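Local coordinates for putative Zn-dependent exopeptidase (Bacteroides vulgatus ATCC 8482, PDB 3GUX), which is probably a zinc-dependent aminopeptidase of peptidase family M28, expected to remove residues one at a time from the N-terminal end of peptides, at residues T80-R85 with F158-Y163; L100-W105 with G199-M204; F212-Y217 with F242-G247; G248-D253 with C265-N270. One frame throughout, in Å; residues are numbered along the deposited sequence.

Contact 1: residues T80-R85 with F158-Y163; sequences TILKSR and FDSEDY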
loop_
_atom_site.group_PDB
_atom_site.type_symbol
_atom_site.label_atom_id
_atom_site.label_comp_id
_atom_site.label_asym_id
_atom_site.label_seq_id
_atom_site.Cartn_x
_atom_site.Cartn_y
_atom_site.Cartn_z
ATOM N N THR A 80 19.027 16.534 -6.188
ATOM C CA THR A 80 17.781 16.922 -6.808
ATOM C C THR A 80 16.738 17.171 -5.749
ATOM O O THR A 80 16.571 16.338 -4.881
ATOM C CB THR A 80 17.213 15.837 -7.735
ATOM O OG1 THR A 80 18.189 15.506 -8.726
ATOM C CG2 THR A 80 15.951 16.342 -8.384
ATOM N N ILE A 81 16.085 18.330 -5.803
ATOM C CA ILE A 81 14.986 18.663 -4.925
ATOM C C ILE A 81 13.711 18.104 -5.585
ATOM O O ILE A 81 13.229 18.663 -6.566
ATOM C CB ILE A 81 14.845 20.164 -4.758
ATOM C CG1 ILE A 81 16.069 20.776 -4.100
ATOM C CG2 ILE A 81 13.626 20.502 -3.895
ATOM C CD1 ILE A 81 16.105 22.292 -4.298
ATOM N N LEU A 82 13.171 17.008 -5.039
ATOM C CA LEU A 82 11.964 16.346 -5.536
ATOM C C LEU A 82 10.743 17.058 -4.965
ATOM O O LEU A 82 10.616 17.216 -3.750
ATOM C CB LEU A 82 11.924 14.882 -5.105
ATOM C CG LEU A 82 13.161 14.030 -5.460
ATOM C CD1 LEU A 82 12.977 12.610 -4.903
ATOM C CD2 LEU A 82 13.462 14.008 -6.945
ATOM N N LYS A 83 9.906 17.572 -5.854
ATOM C CA LYS A 83 8.670 18.251 -5.495
ATOM C C LYS A 83 7.699 17.105 -5.218
ATOM O O LYS A 83 6.907 16.684 -6.066
ATOM C CB LYS A 83 8.215 19.156 -6.614
ATOM C CG LYS A 83 9.222 20.288 -6.957
ATOM C CD LYS A 83 9.511 21.267 -5.805
ATOM C CE LYS A 83 8.274 22.005 -5.279
ATOM N NZ LYS A 83 8.617 23.107 -4.310
ATOM N N SER A 84 7.818 16.596 -4.001
ATOM C CA SER A 84 7.167 15.371 -3.559
ATOM C C SER A 84 5.734 15.578 -3.071
ATOM O O SER A 84 5.328 16.664 -2.657
ATOM C CB SER A 84 8.083 14.746 -2.478
ATOM O OG SER A 84 7.937 13.343 -2.339
ATOM N N ARG A 85 4.920 14.538 -3.196
ATOM C CA ARG A 85 3.545 14.593 -2.732
ATOM C C ARG A 85 3.044 13.257 -2.200
ATOM O O ARG A 85 2.639 12.399 -2.987
ATOM C CB ARG A 85 2.641 15.041 -3.870
ATOM C CG ARG A 85 1.195 15.177 -3.428
ATOM C CD ARG A 85 0.262 15.390 -4.557
ATOM N NE ARG A 85 -1.090 15.526 -4.017
ATOM C CZ ARG A 85 -2.160 15.840 -4.729
ATOM N NH1 ARG A 85 -2.045 16.049 -6.048
ATOM N NH2 ARG A 85 -3.350 15.956 -4.114
ATOM N N PHE A 158 2.828 6.653 -0.852
ATOM C CA PHE A 158 4.116 7.274 -0.641
ATOM C C PHE A 158 4.755 7.685 -1.948
ATOM O O PHE A 158 4.723 6.930 -2.903
ATOM C CB PHE A 158 5.096 6.311 0.038
ATOM C CG PHE A 158 4.685 5.894 1.409
ATOM C CD1 PHE A 158 4.445 6.844 2.385
ATOM C CD2 PHE A 158 4.597 4.557 1.736
ATOM C CE1 PHE A 158 4.104 6.480 3.656
ATOM C CE2 PHE A 158 4.234 4.178 3.006
ATOM C CZ PHE A 158 3.981 5.135 3.969
ATOM N N ASP A 159 5.343 8.876 -1.971
ATOM C CA ASP A 159 6.070 9.355 -3.123
ATOM C C ASP A 159 7.573 9.159 -2.904
ATOM O O ASP A 159 7.999 8.708 -1.847
ATOM C CB ASP A 159 5.742 10.843 -3.307
ATOM C CG ASP A 159 6.023 11.371 -4.694
ATOM O OD1 ASP A 159 6.460 10.621 -5.607
ATOM O OD2 ASP A 159 5.777 12.584 -4.874
ATOM N N SER A 160 8.362 9.407 -3.945
ATOM C CA SER A 160 9.831 9.470 -3.857
ATOM C C SER A 160 10.507 8.248 -3.262
ATOM O O SER A 160 11.439 8.306 -2.471
ATOM C CB SER A 160 10.198 10.746 -3.087
ATOM O OG SER A 160 9.569 11.848 -3.739
ATOM N N GLU A 161 10.037 7.105 -3.693
ATOM C CA GLU A 161 10.463 5.875 -3.093
ATOM C C GLU A 161 11.638 5.291 -3.832
ATOM O O GLU A 161 12.562 4.757 -3.218
ATOM C CB GLU A 161 9.227 4.942 -3.051
ATOM C CG GLU A 161 9.325 3.672 -2.184
ATOM C CD GLU A 161 10.024 2.576 -2.914
ATOM O OE1 GLU A 161 10.197 2.674 -4.192
ATOM O OE2 GLU A 161 10.380 1.611 -2.212
ATOM N N ASP A 162 11.666 5.516 -5.132
ATOM C CA ASP A 162 12.531 4.781 -6.043
ATOM C C ASP A 162 13.536 5.623 -6.801
ATOM O O ASP A 162 13.845 5.319 -7.950
ATOM C CB ASP A 162 11.551 4.115 -7.041
ATOM C CG ASP A 162 11.955 2.721 -7.440
ATOM O OD1 ASP A 162 13.083 2.279 -7.117
ATOM O OD2 ASP A 162 11.095 2.058 -8.069
ATOM N N TYR A 163 14.061 6.659 -6.159
ATOM C CA TYR A 163 14.932 7.591 -6.826
ATOM C C TYR A 163 16.273 7.473 -6.172
ATOM O O TYR A 163 17.251 7.850 -6.796
ATOM C CB TYR A 163 14.376 9.019 -6.671
ATOM C CG TYR A 163 14.806 10.077 -7.678
ATOM C CD1 TYR A 163 16.015 10.740 -7.574
ATOM C CD2 TYR A 163 13.960 10.450 -8.719
ATOM C CE1 TYR A 163 16.384 11.770 -8.496
ATOM C CE2 TYR A 163 14.320 11.421 -9.644
ATOM C CZ TYR A 163 15.517 12.086 -9.538
ATOM O OH TYR A 163 15.801 13.061 -10.484
#

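Contact 2: residues L100-W105 with G199-M204; sequences LLCAHW and GILLDM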
loop_
_atom_site.group_PDB
_atom_site.type_symbol
_atom_site.label_atom_id
_atom_site.label_comp_id
_atom_site.label_asym_id
_atom_site.label_seq_id
_atom_site.Cartn_x
_atom_site.Cartn_y
_atom_site.Cartn_z
ATOM N N LEU A 100 -3.349 0.383 8.717
ATOM C CA LEU A 100 -2.712 1.180 7.660
ATOM C C LEU A 100 -2.517 0.323 6.434
ATOM O O LEU A 100 -2.058 -0.794 6.552
ATOM C CB LEU A 100 -1.346 1.714 8.106
ATOM C CG LEU A 100 -0.473 2.403 7.045
ATOM C CD1 LEU A 100 -1.183 3.565 6.371
ATOM C CD2 LEU A 100 0.770 2.851 7.702
ATOM N N LEU A 101 -2.861 0.852 5.264
ATOM C CA LEU A 101 -2.619 0.188 4.003
ATOM C C LEU A 101 -1.809 1.162 3.162
ATOM O O LEU A 101 -2.214 2.304 3.012
ATOM C CB LEU A 101 -3.907 -0.151 3.259
ATOM C CG LEU A 101 -4.908 -1.088 3.937
ATOM C CD1 LEU A 101 -6.079 -1.345 2.991
ATOM C CD2 LEU A 101 -4.247 -2.401 4.353
ATOM N N CYS A 102 -0.702 0.714 2.586
ATOM C CA CYS A 102 0.149 1.614 1.812
ATOM C C CYS A 102 0.868 0.975 0.630
ATOM O O CYS A 102 0.948 -0.256 0.488
ATOM C CB CYS A 102 1.144 2.274 2.760
ATOM S SG CYS A 102 2.118 1.127 3.725
ATOM N N ALA A 103 1.394 1.871 -0.217
ATOM C CA ALA A 103 2.066 1.560 -1.468
ATOM C C ALA A 103 2.773 2.835 -1.921
ATOM O O ALA A 103 2.381 3.924 -1.502
ATOM C CB ALA A 103 1.058 1.145 -2.523
ATOM N N HIS A 104 3.814 2.706 -2.715
ATOM C CA HIS A 104 4.412 3.863 -3.353
ATOM C C HIS A 104 3.884 4.054 -4.763
ATOM O O HIS A 104 3.625 3.105 -5.436
ATOM C CB HIS A 104 5.948 3.783 -3.306
ATOM C CG HIS A 104 6.551 2.929 -4.367
ATOM N ND1 HIS A 104 6.899 3.412 -5.600
ATOM C CD2 HIS A 104 6.895 1.633 -4.367
ATOM C CE1 HIS A 104 7.399 2.443 -6.328
ATOM N NE2 HIS A 104 7.417 1.354 -5.602
ATOM N N TRP A 105 3.757 5.298 -5.195
ATOM C CA TRP A 105 3.133 5.598 -6.463
ATOM C C TRP A 105 4.025 6.132 -7.555
ATOM O O TRP A 105 3.595 6.208 -8.678
ATOM C CB TRP A 105 1.946 6.549 -6.218
ATOM C CG TRP A 105 2.228 7.999 -5.840
ATOM C CD1 TRP A 105 2.363 8.508 -4.584
ATOM C CD2 TRP A 105 2.297 9.103 -6.731
ATOM N NE1 TRP A 105 2.539 9.859 -4.640
ATOM C CE2 TRP A 105 2.500 10.254 -5.950
ATOM C CE3 TRP A 105 2.257 9.232 -8.121
ATOM C CZ2 TRP A 105 2.639 11.500 -6.504
ATOM C CZ3 TRP A 105 2.387 10.486 -8.669
ATOM C CH2 TRP A 105 2.580 11.604 -7.860
ATOM N N GLY A 199 0.287 -2.232 9.826
ATOM C CA GLY A 199 0.219 -1.762 8.450
ATOM C C GLY A 199 0.481 -2.856 7.436
ATOM O O GLY A 199 1.135 -3.839 7.752
ATOM N N ILE A 200 -0.087 -2.708 6.235
ATOM C CA ILE A 200 0.164 -3.632 5.136
ATOM C C ILE A 200 0.666 -2.799 3.963
ATOM O O ILE A 200 -0.017 -1.891 3.534
ATOM C CB ILE A 200 -1.064 -4.435 4.671
ATOM C CG1 ILE A 200 -1.702 -5.204 5.827
ATOM C CG2 ILE A 200 -0.657 -5.398 3.561
ATOM C CD1 ILE A 200 -2.930 -6.023 5.436
ATOM N N LEU A 201 1.871 -3.093 3.493
ATOM C CA LEU A 201 2.437 -2.458 2.340
ATOM C C LEU A 201 2.295 -3.401 1.162
ATOM O O LEU A 201 2.659 -4.580 1.270
ATOM C CB LEU A 201 3.916 -2.119 2.573
ATOM C CG LEU A 201 4.722 -1.581 1.385
ATOM C CD1 LEU A 201 4.216 -0.219 0.861
ATOM C CD2 LEU A 201 6.217 -1.498 1.773
ATOM N N LEU A 202 1.806 -2.872 0.037
ATOM C CA LEU A 202 1.683 -3.631 -1.227
ATOM C C LEU A 202 2.739 -3.083 -2.185
ATOM O O LEU A 202 2.707 -1.889 -2.485
ATOM C CB LEU A 202 0.300 -3.513 -1.852
ATOM C CG LEU A 202 -0.899 -3.889 -0.998
ATOM C CD1 LEU A 202 -2.122 -3.868 -1.893
ATOM C CD2 LEU A 202 -0.688 -5.250 -0.303
ATOM N N ASP A 203 3.665 -3.934 -2.626
ATOM C CA ASP A 203 4.730 -3.537 -3.573
ATOM C C ASP A 203 4.938 -4.645 -4.627
ATOM O O ASP A 203 5.429 -5.725 -4.309
ATOM C CB ASP A 203 6.006 -3.254 -2.807
ATOM C CG ASP A 203 7.081 -2.570 -3.634
ATOM O OD1 ASP A 203 6.888 -2.385 -4.840
ATOM O OD2 ASP A 203 8.145 -2.208 -3.047
HETATM N N MSE A 204 4.578 -4.366 -5.887
HETATM C CA MSE A 204 4.709 -5.327 -7.015
HETATM C C MSE A 204 3.868 -6.564 -6.774
HETATM O O MSE A 204 4.371 -7.682 -6.518
HETATM C CB MSE A 204 6.199 -5.618 -7.290
HETATM C CG MSE A 204 6.931 -4.391 -7.812
HETATM SE SE MSE A 204 8.828 -4.808 -7.914
HETATM C CE MSE A 204 9.203 -4.689 -5.983
HETATM O O HOH W 1 4.579 -0.100 -2.994
HETATM O O HOH W 2 8.739 -1.283 -6.663
#

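Contact 3: residues F212-Y217 with F242-G247; sequences FYYEGY and FVKEDG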
loop_
_atom_site.group_PDB
_atom_site.type_symbol
_atom_site.label_atom_id
_atom_site.label_comp_id
_atom_site.label_asym_id
_atom_site.label_seq_id
_atom_site.Cartn_x
_atom_site.Cartn_y
_atom_site.Cartn_z
ATOM N N PHE A 212 4.471 -14.303 -2.945
ATOM C CA PHE A 212 4.731 -13.431 -1.818
ATOM C C PHE A 212 5.219 -14.301 -0.670
ATOM O O PHE A 212 4.482 -15.097 -0.107
ATOM C CB PHE A 212 3.477 -12.638 -1.466
ATOM C CG PHE A 212 2.817 -12.041 -2.676
ATOM C CD1 PHE A 212 3.459 -11.047 -3.394
ATOM C CD2 PHE A 212 1.579 -12.514 -3.119
ATOM C CE1 PHE A 212 2.885 -10.515 -4.550
ATOM C CE2 PHE A 212 0.997 -12.006 -4.269
ATOM C CZ PHE A 212 1.641 -11.000 -4.980
ATOM N N TYR A 213 6.509 -14.192 -0.398
ATOM C CA TYR A 213 7.147 -14.945 0.657
ATOM C C TYR A 213 7.125 -14.126 1.941
ATOM O O TYR A 213 6.829 -12.914 1.898
ATOM C CB TYR A 213 8.593 -15.285 0.248
ATOM C CG TYR A 213 8.711 -16.510 -0.623
ATOM C CD1 TYR A 213 8.230 -16.507 -1.913
ATOM C CD2 TYR A 213 9.308 -17.679 -0.145
ATOM C CE1 TYR A 213 8.322 -17.619 -2.705
ATOM C CE2 TYR A 213 9.411 -18.803 -0.946
ATOM C CZ TYR A 213 8.906 -18.753 -2.231
ATOM O OH TYR A 213 8.968 -19.835 -3.066
ATOM N N TYR A 214 7.428 -14.773 3.078
ATOM C CA TYR A 214 7.594 -14.023 4.317
ATOM C C TYR A 214 8.819 -13.161 4.084
ATOM O O TYR A 214 9.928 -13.683 3.935
ATOM C CB TYR A 214 7.816 -14.892 5.549
ATOM C CG TYR A 214 6.657 -15.747 6.009
ATOM C CD1 TYR A 214 5.341 -15.291 5.962
ATOM C CD2 TYR A 214 6.902 -16.968 6.604
ATOM C CE1 TYR A 214 4.302 -16.079 6.409
ATOM C CE2 TYR A 214 5.881 -17.742 7.075
ATOM C CZ TYR A 214 4.584 -17.302 6.975
ATOM O OH TYR A 214 3.579 -18.094 7.457
ATOM N N GLU A 215 8.601 -11.850 3.980
ATOM C CA GLU A 215 9.687 -10.904 3.758
ATOM C C GLU A 215 10.461 -10.741 5.055
ATOM O O GLU A 215 9.854 -10.664 6.150
ATOM C CB GLU A 215 9.127 -9.583 3.225
ATOM C CG GLU A 215 10.187 -8.544 2.856
ATOM C CD GLU A 215 10.691 -7.766 4.064
ATOM O OE1 GLU A 215 9.884 -7.452 4.963
ATOM O OE2 GLU A 215 11.891 -7.456 4.115
ATOM N N GLY A 216 11.794 -10.702 4.928
ATOM C CA GLY A 216 12.696 -10.696 6.085
ATOM C C GLY A 216 12.433 -9.698 7.197
ATOM O O GLY A 216 12.354 -10.090 8.364
ATOM N N TYR A 217 12.347 -8.409 6.860
ATOM C CA TYR A 217 12.106 -7.373 7.874
ATOM C C TYR A 217 10.723 -7.561 8.518
ATOM O O TYR A 217 10.603 -7.560 9.767
ATOM C CB TYR A 217 12.300 -5.966 7.309
ATOM C CG TYR A 217 12.271 -4.894 8.364
ATOM C CD1 TYR A 217 13.434 -4.496 9.017
ATOM C CD2 TYR A 217 11.075 -4.279 8.716
ATOM C CE1 TYR A 217 13.394 -3.513 10.028
ATOM C CE2 TYR A 217 11.015 -3.309 9.694
ATOM C CZ TYR A 217 12.173 -2.911 10.332
ATOM O OH TYR A 217 12.060 -1.948 11.301
ATOM N N PHE A 242 0.670 -16.919 -1.686
ATOM C CA PHE A 242 1.239 -16.574 -0.381
ATOM C C PHE A 242 1.991 -17.757 0.207
ATOM O O PHE A 242 1.422 -18.555 0.966
ATOM C CB PHE A 242 0.134 -16.088 0.554
ATOM C CG PHE A 242 -0.432 -14.755 0.165
ATOM C CD1 PHE A 242 -1.373 -14.649 -0.839
ATOM C CD2 PHE A 242 0.009 -13.593 0.784
ATOM C CE1 PHE A 242 -1.865 -13.410 -1.207
ATOM C CE2 PHE A 242 -0.489 -12.357 0.427
ATOM C CZ PHE A 242 -1.429 -12.271 -0.572
ATOM N N VAL A 243 3.274 -17.842 -0.155
ATOM C CA VAL A 243 4.165 -18.920 0.266
ATOM C C VAL A 243 4.645 -18.679 1.695
ATOM O O VAL A 243 5.342 -17.675 1.960
ATOM C CB VAL A 243 5.391 -19.063 -0.681
ATOM C CG1 VAL A 243 6.298 -20.197 -0.218
ATOM C CG2 VAL A 243 4.938 -19.302 -2.112
ATOM N N LYS A 244 4.301 -19.593 2.612
ATOM C CA LYS A 244 4.677 -19.442 4.010
ATOM C C LYS A 244 6.098 -19.911 4.201
ATOM O O LYS A 244 6.342 -20.931 4.846
ATOM C CB LYS A 244 3.759 -20.240 4.917
ATOM C CG LYS A 244 2.313 -19.883 4.844
ATOM C CD LYS A 244 1.570 -20.689 5.843
ATOM C CE LYS A 244 0.119 -20.391 5.834
ATOM N NZ LYS A 244 -0.586 -21.398 6.681
ATOM N N GLU A 245 7.042 -19.184 3.631
ATOM C CA GLU A 245 8.461 -19.507 3.725
ATOM C C GLU A 245 9.207 -18.198 3.767
ATOM O O GLU A 245 8.750 -17.214 3.180
ATOM C CB GLU A 245 8.935 -20.339 2.524
ATOM C CG GLU A 245 8.222 -21.713 2.368
ATOM C CD GLU A 245 8.676 -22.525 1.156
ATOM O OE1 GLU A 245 9.694 -22.165 0.524
ATOM O OE2 GLU A 245 7.995 -23.529 0.836
ATOM N N ASP A 246 10.346 -18.176 4.454
ATOM C CA ASP A 246 11.169 -16.975 4.526
ATOM C C ASP A 246 11.715 -16.699 3.138
ATOM O O ASP A 246 12.299 -17.571 2.524
ATOM C CB ASP A 246 12.331 -17.144 5.515
ATOM C CG ASP A 246 11.866 -17.310 6.971
ATOM O OD1 ASP A 246 10.760 -16.841 7.315
ATOM O OD2 ASP A 246 12.613 -17.906 7.782
ATOM N N GLY A 247 11.485 -15.498 2.632
ATOM C CA GLY A 247 11.973 -15.115 1.327
ATOM C C GLY A 247 13.197 -14.249 1.542
ATOM O O GLY A 247 14.070 -14.584 2.351
#

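Contact 4: residues G248-D253 with C265-N270; sequences GETVDD and CVDIIN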
loop_
_atom_site.group_PDB
_atom_site.type_symbol
_atom_site.label_atom_id
_atom_site.label_comp_id
_atom_site.label_asym_id
_atom_site.label_seq_id
_atom_site.Cartn_x
_atom_site.Cartn_y
_atom_site.Cartn_z
ATOM N N GLY A 248 13.261 -13.142 0.823
ATOM C CA GLY A 248 14.368 -12.206 0.954
ATOM C C GLY A 248 14.004 -11.069 1.885
ATOM O O GLY A 248 12.840 -10.912 2.272
ATOM N N GLU A 249 15.018 -10.294 2.264
ATOM C CA GLU A 249 14.832 -9.107 3.083
ATOM C C GLU A 249 15.023 -7.927 2.152
ATOM O O GLU A 249 16.027 -7.833 1.454
ATOM C CB GLU A 249 15.799 -9.066 4.249
ATOM C CG GLU A 249 15.680 -7.754 5.000
ATOM C CD GLU A 249 16.166 -7.821 6.405
ATOM O OE1 GLU A 249 15.743 -8.743 7.140
ATOM O OE2 GLU A 249 16.930 -6.917 6.789
ATOM N N THR A 250 14.070 -7.011 2.161
ATOM C CA THR A 250 14.096 -5.921 1.230
ATOM C C THR A 250 13.949 -4.564 1.894
ATOM O O THR A 250 13.178 -4.424 2.843
ATOM C CB THR A 250 12.966 -6.116 0.198
ATOM O OG1 THR A 250 13.094 -5.128 -0.823
ATOM C CG2 THR A 250 11.588 -6.012 0.837
ATOM N N VAL A 251 14.710 -3.581 1.401
ATOM C CA VAL A 251 14.565 -2.205 1.857
ATOM C C VAL A 251 13.289 -1.718 1.216
ATOM O O VAL A 251 13.162 -1.780 0.012
ATOM C CB VAL A 251 15.759 -1.263 1.462
ATOM C CG1 VAL A 251 16.010 -1.256 -0.030
ATOM C CG2 VAL A 251 15.474 0.143 1.908
ATOM N N ASP A 252 12.322 -1.257 2.007
ATOM C CA ASP A 252 11.034 -0.809 1.459
ATOM C C ASP A 252 10.357 0.115 2.476
ATOM O O ASP A 252 10.815 0.229 3.596
ATOM C CB ASP A 252 10.169 -2.036 1.106
ATOM C CG ASP A 252 9.271 -1.817 -0.109
ATOM O OD1 ASP A 252 9.068 -0.639 -0.479
ATOM O OD2 ASP A 252 8.733 -2.817 -0.669
ATOM N N ASP A 253 9.238 0.713 2.110
ATOM C CA ASP A 253 8.586 1.716 2.948
ATOM C C ASP A 253 8.206 1.219 4.354
ATOM O O ASP A 253 8.196 2.005 5.311
ATOM C CB ASP A 253 7.342 2.259 2.220
ATOM C CG ASP A 253 7.674 3.091 0.958
ATOM O OD1 ASP A 253 8.555 3.975 1.020
ATOM O OD2 ASP A 253 6.994 2.898 -0.087
ATOM N N CYS A 265 4.720 -3.335 10.302
ATOM C CA CYS A 265 4.226 -3.198 8.967
ATOM C C CYS A 265 4.721 -4.327 8.099
ATOM O O CYS A 265 5.930 -4.557 8.005
ATOM C CB CYS A 265 4.689 -1.866 8.415
ATOM S SG CYS A 265 3.899 -1.448 6.907
ATOM N N VAL A 266 3.774 -4.993 7.435
ATOM C CA VAL A 266 4.043 -6.164 6.614
ATOM C C VAL A 266 4.183 -5.785 5.156
ATOM O O VAL A 266 3.285 -5.171 4.591
ATOM C CB VAL A 266 2.888 -7.235 6.767
ATOM C CG1 VAL A 266 3.174 -8.458 5.961
ATOM C CG2 VAL A 266 2.688 -7.647 8.240
ATOM N N ASP A 267 5.288 -6.177 4.535
ATOM C CA ASP A 267 5.470 -5.972 3.109
ATOM C C ASP A 267 4.996 -7.216 2.319
ATOM O O ASP A 267 5.514 -8.325 2.540
ATOM C CB ASP A 267 6.946 -5.661 2.823
ATOM C CG ASP A 267 7.183 -5.078 1.436
ATOM O OD1 ASP A 267 6.206 -4.808 0.669
ATOM O OD2 ASP A 267 8.371 -4.879 1.105
ATOM N N ILE A 268 3.982 -7.039 1.453
ATOM C CA ILE A 268 3.506 -8.068 0.524
ATOM C C ILE A 268 4.192 -7.669 -0.777
ATOM O O ILE A 268 3.771 -6.692 -1.397
ATOM C CB ILE A 268 1.956 -8.097 0.355
ATOM C CG1 ILE A 268 1.269 -8.254 1.733
ATOM C CG2 ILE A 268 1.550 -9.175 -0.658
ATOM C CD1 ILE A 268 -0.309 -8.274 1.664
ATOM N N ILE A 269 5.242 -8.409 -1.145
ATOM C CA ILE A 269 6.138 -8.076 -2.247
ATOM C C ILE A 269 6.540 -9.338 -3.010
ATOM O O ILE A 269 6.862 -10.351 -2.414
ATOM C CB ILE A 269 7.392 -7.293 -1.744
ATOM C CG1 ILE A 269 8.311 -6.849 -2.909
ATOM C CG2 ILE A 269 8.146 -8.093 -0.650
ATOM C CD1 ILE A 269 9.403 -5.798 -2.514
ATOM N N ASN A 270 6.446 -9.295 -4.345
ATOM C CA ASN A 270 6.835 -10.433 -5.141
ATOM C C ASN A 270 8.330 -10.769 -4.971
ATOM O O ASN A 270 9.172 -9.866 -5.015
ATOM C CB ASN A 270 6.499 -10.205 -6.621
ATOM C CG ASN A 270 6.818 -11.415 -7.459
ATOM O OD1 ASN A 270 6.488 -12.556 -7.096
ATOM N ND2 ASN A 270 7.491 -11.188 -8.567
#

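Contact 1: residues T80-R85 with F158-Y163
Asp159 OD2 accepts the backbone N-H of Arg85 at 2.7 Å, through the lone pair that faces away from its partner oxygen, and the bond is fairly straight (159° at the hydrogen). Ser84 OG lies 3.4 Å from the same OD2, at best a weak bond, because its proton may instead go to Ser160 OG. The two hydroxyls, Ser84 OG and Ser160 OG, are 2.6 Å apart, and either may donate. A chi1 of -160°, with CG of Asp159 anti to its own N, swings the carboxylate over to the strand. Its other oxygen, OD1, takes His49 NE2 and, weakly, Ser160 N, so both oxygens are engaged and the group is held against rotation. Further along, the polar pairing gives way to packing. Leu82 CD2 sits over the centre of the Tyr163 ring, 3.8 Å from its centroid, while Leu82 CD1 rests 3.7 Å from Ser160 OG. Thr80 lies across the phenol end of the same ring, and its hydroxyl hydrogen-bonds Asp78. The loop after strand 152-158 is thus pinned to strand 81-91 by a carboxylate that takes a backbone N-H of the strand, with a serine pair and a CH-pi contact fixing its course beyond the sheet.

Contact 2: residues L100-W105 with G199-M204
Leu201 runs alongside Cys102 from root to tip. Its CB lies 3.9 Å from Cys102 SG, and CG passes the carbonyl oxygen of Cys102. CD1 ends 3.3 Å from Cys102 O, touching SG and Ala103 CA as well. The branch is laid along the neighbouring strand by a chi1 of 173°, which places CG anti to the main-chain nitrogen. On the other face of the sheet, Leu101 CD2 packs on Ile200 CB at 3.8 Å, the two side chains side by side and pointing the same way. Ile200 and Cys102 each bond through both N and O: Ile200 N to Leu100 O, Cys102 N to Ile200 O, and Leu202 N to Cys102 O at 2.8 Å. Past Cys102 the strands splay, and one water bridges the gap, accepting from His104 N and donating to Leu202 O. A second water lies in the plane of the His104 ring, 3.1 Å from NE2, and donates to Asp203 OD1; ND1 of that ring bonds Asp106. Such buried parallel pairing is characteristic of the central sheet of the phosphorylase/hydrolase-like fold, and the polar end at His104 and Asp203 is consistent with the active-site edge of a zinc exopeptidase.

Contact 3: residues F212-Y217 with F242-G247
Val243 lies against the Tyr213 ring, its CB 3.8 Å from the centroid and nearly on the ring normal. With CG1 anti to the Val243 N (chi1 -180°), the two methyls spread over the ring, CG1 reaching Tyr213 CE2 at 3.5 Å and CG2 meeting CE1. The next tyrosine meets the following residue: Lys244 CA stands over the Tyr214 ring, displaced toward its rim, and Lys244 CB approaches Tyr214 OH to 3.3 Å while the extended amine end leads away. Phe212 turns an edge, at CD2, onto the centre of the Phe242 face, the centroids 5.2 Å apart and the planes inclined by 50°. Behind the rings run the backbone bonds. Val243 N to Phe212 O is weak, whereas Tyr214 N donates to Glu245 O at 2.8 Å and Gly247 N to Tyr214 O at 2.7 Å. After Val243 the second segment makes an inverse gamma turn at Lys244 and a corner at Glu245. Farther out, Trp230 of helix 223-236 meets the Phe242 and Tyr214 rings and donates to Phe212 O, and Tyr271 lies edge-to-face with Tyr213. Few regular strand bonds join this short parallel pair, and much of its cohesion probably comes from aromatic and aliphatic side chains.

Contact 4: residues G248-D253 with C265-N270
Thr250 is the first residue of the loop to touch strand 265-269. Its methyl CG2 lies 3.4 Å from Asp267 OD2, the two side chains crossing at about a right angle, and meets Ile269 CD1 tip to tip at 4.0 Å. Because OG1 takes the place anti to the Thr250 N (chi1 -173°), the methyl is the branch nearest Asp267, while the hydroxyl makes a weak bond to Val251 O. The backbone N of Thr250 is held by Glu215 OE2, which ties this part of the loop to the neighbouring segment 212-217. Val251 points its side chain the other way, and the chain returns to the strand at Asp252. There the two acids come together: Asp252 OD2 is 2.7 Å from Asp267 OD2, with the carboxylate planes turned 71° against each other, and Asp252 CB is 3.4 Å from the same Asp267 oxygen. Ile269 CD1 covers the flank of Asp252 OD2 at 3.6 Å. The other oxygen, OD1, accepts Asp253 N at 2.9 Å, on its anti side and 33° out of the carboxylate plane; Asp253 OD1 in turn bonds Ser182 OG. Asp203 stands close to Asp252 OD2, and Glu161 close to OD1. Asp252 thus lies at the middle of a cluster of four buried acids near the C-terminal end of the sheet, Asp267 coming from within its strand. Oxygens this close make a tightly coupled acid cluster, consistent with a site at this edge of the sheet.

How the contacts relate
Contact 2 is the core of the set, wholly buried about 2 Å (centre to centre) from the middle of the chain, and is built from regular parallel bonds and aliphatic side chains, with waters bridging its polar end. Contacts 1 and 3 are both peripheral, about 16 and 17 Å (centre to centre) from that middle. Contact 1 holds the same sheet, a loop's carboxylate and serine taking over from strand pairing; contact 3 relies on rings. Contact 4 lies between, its strand 265-269 bordering strand 198-203 of contact 2 and its loop bonded to contact 3 through Gly216 and Glu215. Acids of contacts 1, 2 and 4 converge: Glu161, Asp203, Asp252 and Asp267 gather near the C-terminal end of the sheet.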